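Local coordinates for protein 3-oxoadipate enol-lactonase (Burkholderia xenovorans, PDB 2XUA) that probably hydrolyses the enol-lactone of 3-oxoadipate, a ring-opening step in the bacterial breakdown of catechol-type aromatic compounds, at residues S50-V55 and T257-L262. Sequence-based numbering, arbitrary orientation.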
loop_
_atom_site.group_PDB
_atom_site.type_symbol
_atom_site.label_atom_id
_atom_site.label_comp_id
_atom_site.label_asym_id
_atom_site.label_seq_id
_atom_site.Cartn_x
_atom_site.Cartn_y
_atom_site.Cartn_z
ATOM N N SER B 50 -14.892 -0.733 -10.827
ATOM C CA SER B 50 -15.942 -1.331 -9.979
ATOM C C SER B 50 -17.318 -0.973 -10.362
ATOM O O SER B 50 -18.233 -1.622 -9.895
ATOM C CB SER B 50 -15.846 -0.770 -8.512
ATOM O OG SER B 50 -14.725 -1.370 -7.942
ATOM N N LYS B 51 -17.488 0.137 -11.080
ATOM C CA LYS B 51 -18.811 0.550 -11.501
ATOM C C LYS B 51 -19.294 -0.349 -12.627
ATOM O O LYS B 51 -20.475 -0.663 -12.710
ATOM C CB LYS B 51 -18.819 1.983 -11.926
ATOM C CG LYS B 51 -18.501 2.893 -10.751
ATOM C CD LYS B 51 -19.237 4.195 -10.817
ATOM C CE LYS B 51 -18.752 5.100 -11.940
ATOM N NZ LYS B 51 -19.069 6.517 -11.586
ATOM N N HIS B 52 -18.354 -0.805 -13.437
ATOM C CA HIS B 52 -18.682 -1.567 -14.627
ATOM C C HIS B 52 -18.334 -3.024 -14.571
ATOM O O HIS B 52 -18.846 -3.752 -15.357
ATOM C CB HIS B 52 -18.022 -0.900 -15.824
ATOM C CG HIS B 52 -18.464 0.511 -15.997
ATOM N ND1 HIS B 52 -19.713 0.839 -16.485
ATOM C CD2 HIS B 52 -17.865 1.686 -15.662
ATOM C CE1 HIS B 52 -19.857 2.159 -16.459
ATOM N NE2 HIS B 52 -18.738 2.694 -15.988
ATOM N N PHE B 53 -17.453 -3.428 -13.658
ATOM C CA PHE B 53 -16.815 -4.747 -13.637
ATOM C C PHE B 53 -16.722 -5.282 -12.242
ATOM O O PHE B 53 -16.779 -4.504 -11.261
ATOM C CB PHE B 53 -15.364 -4.665 -14.219
ATOM C CG PHE B 53 -15.333 -4.193 -15.630
ATOM C CD1 PHE B 53 -15.718 -5.056 -16.677
ATOM C CD2 PHE B 53 -15.014 -2.874 -15.928
ATOM C CE1 PHE B 53 -15.756 -4.613 -17.959
ATOM C CE2 PHE B 53 -15.047 -2.422 -17.254
ATOM C CZ PHE B 53 -15.461 -3.307 -18.260
ATOM N N ARG B 54 -16.556 -6.604 -12.145
ATOM C CA ARG B 54 -15.960 -7.206 -10.964
ATOM C C ARG B 54 -14.428 -7.209 -11.202
ATOM O O ARG B 54 -13.967 -7.587 -12.284
ATOM C CB ARG B 54 -16.481 -8.638 -10.699
ATOM C CG ARG B 54 -17.960 -8.606 -10.277
ATOM C CD ARG B 54 -18.551 -10.000 -10.239
ATOM N NE ARG B 54 -18.722 -10.549 -11.587
ATOM C CZ ARG B 54 -18.862 -11.846 -11.815
ATOM N NH1 ARG B 54 -18.820 -12.709 -10.767
ATOM N NH2 ARG B 54 -19.011 -12.268 -13.071
ATOM N N VAL B 55 -13.696 -6.668 -10.211
ATOM C CA VAL B 55 -12.264 -6.445 -10.296
ATOM C C VAL B 55 -11.434 -7.408 -9.520
ATOM O O VAL B 55 -11.597 -7.586 -8.301
ATOM C CB VAL B 55 -11.885 -5.009 -9.873
ATOM C CG1 VAL B 55 -10.375 -4.798 -10.183
ATOM C CG2 VAL B 55 -12.753 -3.970 -10.676
ATOM N N THR B 257 -9.674 6.144 -20.537
ATOM C CA THR B 257 -9.346 5.418 -21.741
ATOM C C THR B 257 -9.683 3.932 -21.615
ATOM O O THR B 257 -10.297 3.361 -22.508
ATOM C CB THR B 257 -7.850 5.577 -22.092
ATOM O OG1 THR B 257 -7.529 6.988 -22.145
ATOM C CG2 THR B 257 -7.572 4.943 -23.429
ATOM N N VAL B 258 -9.245 3.321 -20.519
ATOM C CA VAL B 258 -9.443 1.913 -20.278
ATOM C C VAL B 258 -10.951 1.644 -20.096
ATOM O O VAL B 258 -11.448 0.701 -20.685
ATOM C CB VAL B 258 -8.591 1.412 -19.114
ATOM C CG1 VAL B 258 -8.835 -0.030 -18.867
ATOM C CG2 VAL B 258 -7.085 1.509 -19.539
ATOM N N VAL B 259 -11.670 2.518 -19.384
ATOM C CA VAL B 259 -13.105 2.268 -19.165
ATOM C C VAL B 259 -13.892 2.354 -20.495
ATOM O O VAL B 259 -14.698 1.463 -20.787
ATOM C CB VAL B 259 -13.690 3.058 -18.007
ATOM C CG1 VAL B 259 -15.278 2.875 -17.890
ATOM C CG2 VAL B 259 -13.030 2.614 -16.668
ATOM N N ASP B 260 -13.642 3.387 -21.320
ATOM C CA ASP B 260 -14.429 3.576 -22.538
ATOM C C ASP B 260 -14.147 2.425 -23.494
ATOM O O ASP B 260 -15.076 1.876 -24.107
ATOM C CB ASP B 260 -14.139 4.931 -23.219
ATOM C CG ASP B 260 -14.515 6.143 -22.356
ATOM O OD1 ASP B 260 -15.243 6.066 -21.328
ATOM O OD2 ASP B 260 -14.038 7.223 -22.722
ATOM N N PHE B 261 -12.877 2.013 -23.584
ATOM C CA PHE B 261 -12.484 0.888 -24.439
ATOM C C PHE B 261 -13.141 -0.413 -23.985
ATOM O O PHE B 261 -13.612 -1.186 -24.802
ATOM C CB PHE B 261 -10.942 0.692 -24.532
ATOM C CG PHE B 261 -10.534 -0.599 -25.162
ATOM C CD1 PHE B 261 -10.675 -0.808 -26.545
ATOM C CD2 PHE B 261 -10.061 -1.648 -24.383
ATOM C CE1 PHE B 261 -10.319 -2.059 -27.129
ATOM C CE2 PHE B 261 -9.721 -2.899 -24.968
ATOM C CZ PHE B 261 -9.846 -3.086 -26.336
ATOM N N LEU B 262 -13.164 -0.677 -22.690
ATOM C CA LEU B 262 -13.635 -1.998 -22.245
ATOM C C LEU B 262 -15.164 -2.103 -22.211
ATOM O O LEU B 262 -15.715 -3.224 -22.184
ATOM C CB LEU B 262 -13.037 -2.412 -20.903
ATOM C CG LEU B 262 -11.530 -2.687 -20.881
ATOM C CD1 LEU B 262 -11.104 -2.928 -19.415
ATOM C CD2 LEU B 262 -11.113 -3.835 -21.776
#
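Phe53 reaches from the short link between helix 43-52 and strand 54-58 to the last turn of helix 251-263, where it meets Leu262. The touching is done by the far end of the ring: Phe53 CZ lies 3.7 Å from Leu262 CB, with CE2 a little farther off, and the two side chains run across each other at nearly a right angle. The ring has CG anti to its own carbonyl carbon (chi1 -60°), which sends it out toward the helix. Its edge also faces the backbone there, Phe53 CZ being 3.9 Å from Leu262 O, which lies in the ring plane. Both residues are buried, and both also rest on Ile29 of strand 28-32 and Asn95 of strand 94-99. In this alpha/beta-hydrolase fold, the contact thus sets the C-terminal helix 251-263 against the connection from helix 43-52 to strand 54-58, over neighbouring strands of the central sheet.

The second contact is van der Waals and lies nearer solvent. The imidazole of His52, an exposed residue, comes up to one methyl of Val259: His52 CD2 is 3.6 Å from Val259 CG1, and His52 NE2 is 4.0 Å from that same carbon. Because this methyl stands anti to the backbone N of Val259 (chi1 174°), it, rather than CG2, meets the imidazole.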